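Local coordinates for protein alpha-1,2-mannosidase (Bacteroides thetaiotaomicron, PDB 2WW2) that hydrolyses alpha-mannosidic linkages as a calcium-dependent, inverting glycoside hydrolase of family GH92 from a human gut symbiont, at residues E303-S306 with P310-Y313; A545-M550 with I591-Y596. All coordinates share one frame; numbering follows the deposited sequence.

Overall arrangement
Both contacts belong to the catalytic region of this GH92 enzyme, but they lie on opposite sides of the chain's centre, about 25 and 26 Å from it. Their own centres are about 48 Å apart and their nearest atoms about 34 Å, so they do not touch. Interaction 1 is a local beta hairpin whose side chains reach helix 240-250 and Asn179 of the N-terminal beta domain. Interaction 2 comes later in the chain and joins helix 540-551 to the loop before helix 600-613, beside a second copy of the protein in the assembly. Neither contact supplies a ligand to the two sodium sites, the one at His102 and Glu105 or the one at Ser19, Tyr622, Gly624 and Asp627.

Interaction 1 (E303-S306 with P310-Y313); sequences EFDS and PVYY
Glu303 and Val311 face each other as an antiparallel hydrogen-bonded pair. Glu303 N donates to Val311 O at 2.7 Å. The return bond, Val311 N to Glu303 O, is equally short at 2.7 Å and straighter, 165° at the hydrogen. Glu303 O also receives the CA-H of Pro310, with 3.2 Å between CA and O.

The Glu303 side chain can be followed outward. Its CB passes Val311 O at 3.9 Å; chi1 of -47° sets CG opposite the carbonyl carbon, and the extended chain beyond it lifts the carboxylate off Val311 and carries it toward the Tyr313 end of the partner strand, one water short of it. At the tip, OE2 accepts a hydrogen bond from that water at 2.8 Å, and the water takes the N-H of Tyr313, linking the carboxylate indirectly to the partner strand. Ser236 OG and Asn246 ND2 bind OE1, while Phe237 N binds OE2, so several bonds fix the rotation of this buried acid.

Val311 is on the same face as Glu303, and its CG2 lies 4.0 Å from Asp305 CB, the two side chains crossing at about a right angle. On the other face, the next pair is non-hydrogen-bonded: Phe304 CE1 reaches Pro310 CB at 3.9 Å, an apolar contact in which the ring meets the proline obliquely. Asp305 OD1 turns back to accept from Asn309 N, a bond that spans the loop between the strands. Tyr313 OH bonds Asn179, and Tyr312 meets the His321 ring on the following strand. The whole is an antiparallel beta hairpin, strands 299-304 and 310-313 joined by a short loop; in its small antiparallel sheet the hairpin lies between strands 320-322 and 326-330.

Interaction 2 (A545-M550 with I591-Y596); sequences ARLDSM and IYLYDY
Leu547 and Asp548 of helix 540-551 receive the phenol of Tyr594, a residue in a 3-10 turn of the loop leading to helix 600-613. The contact thus joins a helix to a helix-connecting loop in the GH92 catalytic domain, whose core is an (alpha/alpha)6 barrel.

Apolar contacts are built on Leu547. A CH-pi interaction places its CD1 over one face of the Tyr594 ring, 3.8 Å from the centroid and 10° off the normal, almost above the ring's centre. The same methyl touches Leu593 CB at 3.9 Å, bridging two consecutive residues of the loop. Nearer the helix, Leu547 CB packs on Tyr594 CZ at 3.5 Å, so the two side chains run past each other in opposite directions, the hydroxyl at Leu547 CB and the leucine methyl over the ring. Trp524 and Pro530 add to the packing round Leu593.

The polar contact lies at the far end of the ring. A chi1 of -64° swings the Tyr594 ring out toward the helix, and its hydroxyl reaches the Asp548 carboxylate. The other oxygen of that group, OD2, forms a salt bridge with Lys602, which probably favours the charged form of the aspartate. Ala22 of a second subunit packs on Asp548. Tyr594 OH donates to Asp548 OD1 at 2.7 Å, meeting that oxygen on its anti side, 18° out of the carboxylate plane.

Interaction 1 (E303-S306 with P310-Y313)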
loop_
_atom_site.group_PDB
_atom_site.type_symbol
_atom_site.label_atom_id
_atom_site.label_comp_id
_atom_site.label_asym_id
_atom_site.label_seq_id
_atom_site.Cartn_x
_atom_site.Cartn_y
_atom_site.Cartn_z
ATOM N N GLU A 303 -30.653 -22.213 35.141
ATOM C CA GLU A 303 -30.800 -21.740 36.497
ATOM C C GLU A 303 -31.159 -22.957 37.347
ATOM O O GLU A 303 -31.509 -24.015 36.816
ATOM C CB GLU A 303 -31.911 -20.667 36.537
ATOM C CG GLU A 303 -31.747 -19.630 35.397
ATOM C CD GLU A 303 -32.708 -18.446 35.479
ATOM O OE1 GLU A 303 -33.000 -17.974 36.592
ATOM O OE2 GLU A 303 -33.140 -17.967 34.413
ATOM N N PHE A 304 -31.050 -22.830 38.659
ATOM C CA PHE A 304 -31.396 -23.950 39.519
ATOM C C PHE A 304 -32.645 -23.629 40.303
ATOM O O PHE A 304 -32.670 -22.675 41.076
ATOM C CB PHE A 304 -30.233 -24.307 40.437
ATOM C CG PHE A 304 -29.030 -24.813 39.694
ATOM C CD1 PHE A 304 -28.976 -26.135 39.270
ATOM C CD2 PHE A 304 -27.964 -23.973 39.414
ATOM C CE1 PHE A 304 -27.875 -26.612 38.584
ATOM C CE2 PHE A 304 -26.858 -24.434 38.719
ATOM C CZ PHE A 304 -26.821 -25.771 38.301
ATOM N N ASP A 305 -33.673 -24.444 40.100
ATOM C CA ASP A 305 -34.980 -24.189 40.690
ATOM C C ASP A 305 -35.006 -24.442 42.204
ATOM O O ASP A 305 -33.964 -24.674 42.808
ATOM C CB ASP A 305 -36.047 -25.017 39.964
ATOM C CG ASP A 305 -35.938 -26.515 40.244
ATOM O OD1 ASP A 305 -35.150 -26.951 41.113
ATOM O OD2 ASP A 305 -36.657 -27.270 39.568
ATOM N N SER A 306 -36.186 -24.387 42.816
ATOM C CA SER A 306 -36.279 -24.543 44.282
ATOM C C SER A 306 -35.810 -25.916 44.759
ATOM O O SER A 306 -35.390 -26.061 45.903
ATOM C CB SER A 306 -37.689 -24.254 44.801
ATOM O OG SER A 306 -38.626 -25.151 44.241
ATOM N N PRO A 310 -31.520 -28.096 37.427
ATOM C CA PRO A 310 -31.262 -27.131 36.351
ATOM C C PRO A 310 -32.484 -26.971 35.461
ATOM O O PRO A 310 -33.047 -27.966 34.996
ATOM C CB PRO A 310 -30.108 -27.768 35.558
ATOM C CG PRO A 310 -30.252 -29.275 35.829
ATOM C CD PRO A 310 -30.803 -29.373 37.239
ATOM N N VAL A 311 -32.902 -25.729 35.248
ATOM C CA VAL A 311 -33.999 -25.425 34.347
ATOM C C VAL A 311 -33.594 -24.202 33.529
ATOM O O VAL A 311 -32.674 -23.460 33.906
ATOM C CB VAL A 311 -35.319 -25.121 35.109
ATOM C CG1 VAL A 311 -35.885 -26.388 35.734
ATOM C CG2 VAL A 311 -35.095 -24.051 36.191
ATOM N N TYR A 312 -34.257 -23.997 32.396
ATOM C CA TYR A 312 -33.992 -22.804 31.617
ATOM C C TYR A 312 -35.223 -22.323 30.892
ATOM O O TYR A 312 -36.089 -23.111 30.482
ATOM C CB TYR A 312 -32.833 -23.029 30.621
ATOM C CG TYR A 312 -33.095 -24.117 29.583
ATOM C CD1 TYR A 312 -33.664 -23.801 28.350
ATOM C CD2 TYR A 312 -32.773 -25.449 29.835
ATOM C CE1 TYR A 312 -33.915 -24.791 27.398
ATOM C CE2 TYR A 312 -33.027 -26.463 28.881
ATOM C CZ TYR A 312 -33.596 -26.116 27.663
ATOM O OH TYR A 312 -33.855 -27.079 26.701
ATOM N N TYR A 313 -35.294 -21.005 30.757
ATOM C CA TYR A 313 -36.177 -20.361 29.805
ATOM C C TYR A 313 -35.581 -20.594 28.423
ATOM O O TYR A 313 -34.424 -20.248 28.181
ATOM C CB TYR A 313 -36.217 -18.851 30.072
ATOM C CG TYR A 313 -36.928 -18.049 28.981
ATOM C CD1 TYR A 313 -38.316 -18.020 28.910
ATOM C CD2 TYR A 313 -36.206 -17.299 28.049
ATOM C CE1 TYR A 313 -38.979 -17.268 27.934
ATOM C CE2 TYR A 313 -36.860 -16.550 27.060
ATOM C CZ TYR A 313 -38.241 -16.543 27.005
ATOM O OH TYR A 313 -38.893 -15.795 26.041
HETATM O O HOH W 1 -33.125 -19.458 32.015
#

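Interaction 2 (A545-M550 with I591-Y596)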
loop_
_atom_site.group_PDB
_atom_site.type_symbol
_atom_site.label_atom_id
_atom_site.label_comp_id
_atom_site.label_asym_id
_atom_site.label_seq_id
_atom_site.Cartn_x
_atom_site.Cartn_y
_atom_site.Cartn_z
ATOM N N ALA A 545 6.008 -22.177 -0.516
ATOM C CA ALA A 545 6.370 -20.875 -1.071
ATOM C C ALA A 545 5.255 -19.868 -0.854
ATOM O O ALA A 545 5.502 -18.710 -0.555
ATOM C CB ALA A 545 6.676 -21.003 -2.556
ATOM N N ARG A 546 4.019 -20.317 -0.990
ATOM C CA ARG A 546 2.889 -19.431 -0.804
ATOM C C ARG A 546 2.667 -19.057 0.652
ATOM O O ARG A 546 2.253 -17.934 0.953
ATOM C CB ARG A 546 1.653 -20.033 -1.444
ATOM C CG ARG A 546 1.866 -20.172 -2.932
ATOM C CD ARG A 546 0.681 -20.781 -3.621
ATOM N NE ARG A 546 -0.532 -19.986 -3.445
ATOM C CZ ARG A 546 -1.624 -20.167 -4.177
ATOM N NH1 ARG A 546 -1.632 -21.095 -5.128
ATOM N NH2 ARG A 546 -2.704 -19.424 -3.966
ATOM N N LEU A 547 2.968 -19.986 1.558
ATOM C CA LEU A 547 2.925 -19.684 2.978
ATOM C C LEU A 547 4.015 -18.671 3.280
ATOM O O LEU A 547 3.792 -17.686 4.001
ATOM C CB LEU A 547 3.153 -20.942 3.813
ATOM C CG LEU A 547 1.974 -21.904 3.919
ATOM C CD1 LEU A 547 2.457 -23.179 4.593
ATOM C CD2 LEU A 547 0.833 -21.267 4.710
ATOM N N ASP A 548 5.194 -18.914 2.720
ATOM C CA ASP A 548 6.310 -18.001 2.892
ATOM C C ASP A 548 5.947 -16.595 2.390
ATOM O O ASP A 548 6.354 -15.604 2.989
ATOM C CB ASP A 548 7.565 -18.518 2.183
ATOM C CG ASP A 548 8.209 -19.705 2.893
ATOM O OD1 ASP A 548 7.830 -20.025 4.046
ATOM O OD2 ASP A 548 9.115 -20.310 2.293
ATOM N N SER A 549 5.168 -16.513 1.312
ATOM C CA SER A 549 4.758 -15.212 0.764
ATOM C C SER A 549 3.718 -14.508 1.642
ATOM O O SER A 549 3.304 -13.374 1.361
ATOM C CB SER A 549 4.245 -15.355 -0.672
ATOM O OG SER A 549 2.927 -15.883 -0.708
ATOM N N MET A 550 3.294 -15.172 2.710
ATOM C CA MET A 550 2.405 -14.537 3.669
ATOM C C MET A 550 3.168 -14.002 4.863
ATOM O O MET A 550 2.839 -12.937 5.374
ATOM C CB MET A 550 1.330 -15.505 4.154
ATOM C CG MET A 550 0.097 -15.557 3.286
ATOM S SD MET A 550 -1.243 -16.358 4.189
ATOM C CE MET A 550 -2.688 -15.693 3.364
ATOM N N ILE A 591 -0.402 -20.777 9.838
ATOM C CA ILE A 591 0.984 -20.915 10.283
ATOM C C ILE A 591 1.353 -22.364 10.600
ATOM O O ILE A 591 2.514 -22.758 10.463
ATOM C CB ILE A 591 1.303 -20.036 11.505
ATOM C CG1 ILE A 591 1.436 -18.593 11.055
ATOM C CG2 ILE A 591 2.634 -20.461 12.113
ATOM C CD1 ILE A 591 1.830 -17.624 12.193
ATOM N N TYR A 592 0.360 -23.167 10.985
ATOM C CA TYR A 592 0.628 -24.555 11.361
ATOM C C TYR A 592 0.727 -25.469 10.152
ATOM O O TYR A 592 1.060 -26.645 10.307
ATOM C CB TYR A 592 -0.448 -25.092 12.318
ATOM C CG TYR A 592 -0.326 -24.514 13.719
ATOM C CD1 TYR A 592 0.511 -25.111 14.665
ATOM C CD2 TYR A 592 -1.013 -23.359 14.077
ATOM C CE1 TYR A 592 0.652 -24.584 15.942
ATOM C CE2 TYR A 592 -0.873 -22.806 15.358
ATOM C CZ TYR A 592 -0.029 -23.430 16.278
ATOM O OH TYR A 592 0.108 -22.911 17.552
ATOM N N LEU A 593 0.443 -24.954 8.959
ATOM C CA LEU A 593 0.393 -25.827 7.770
ATOM C C LEU A 593 1.776 -26.363 7.383
ATOM O O LEU A 593 1.882 -27.397 6.739
ATOM C CB LEU A 593 -0.293 -25.127 6.590
ATOM C CG LEU A 593 -1.810 -24.932 6.738
ATOM C CD1 LEU A 593 -2.384 -24.043 5.611
ATOM C CD2 LEU A 593 -2.507 -26.265 6.747
ATOM N N TYR A 594 2.841 -25.672 7.775
ATOM C CA TYR A 594 4.179 -26.203 7.505
ATOM C C TYR A 594 4.383 -27.586 8.136
ATOM O O TYR A 594 5.219 -28.341 7.661
ATOM C CB TYR A 594 5.268 -25.285 8.004
ATOM C CG TYR A 594 5.351 -23.909 7.353
ATOM C CD1 TYR A 594 5.953 -23.735 6.106
ATOM C CD2 TYR A 594 4.904 -22.782 8.026
ATOM C CE1 TYR A 594 6.080 -22.469 5.539
ATOM C CE2 TYR A 594 5.010 -21.504 7.462
ATOM C CZ TYR A 594 5.596 -21.358 6.224
ATOM O OH TYR A 594 5.713 -20.095 5.679
ATOM N N ASP A 595 3.628 -27.895 9.194
ATOM C CA ASP A 595 3.695 -29.205 9.880
ATOM C C ASP A 595 3.245 -30.354 8.993
ATOM O O ASP A 595 3.564 -31.518 9.266
ATOM C CB ASP A 595 2.781 -29.238 11.111
ATOM C CG ASP A 595 3.392 -28.585 12.356
ATOM O OD1 ASP A 595 4.606 -28.314 12.398
ATOM O OD2 ASP A 595 2.632 -28.375 13.336
ATOM N N TYR A 596 2.468 -30.032 7.958
ATOM C CA TYR A 596 1.836 -31.032 7.091
ATOM C C TYR A 596 2.634 -31.291 5.815
ATOM O O TYR A 596 2.358 -32.240 5.069
ATOM C CB TYR A 596 0.409 -30.574 6.707
ATOM C CG TYR A 596 -0.536 -30.488 7.889
ATOM C CD1 TYR A 596 -1.572 -31.415 8.047
ATOM C CD2 TYR A 596 -0.383 -29.496 8.850
ATOM C CE1 TYR A 596 -2.432 -31.352 9.140
ATOM C CE2 TYR A 596 -1.231 -29.422 9.951
ATOM C CZ TYR A 596 -2.254 -30.357 10.088
ATOM O OH TYR A 596 -3.076 -30.283 11.187
#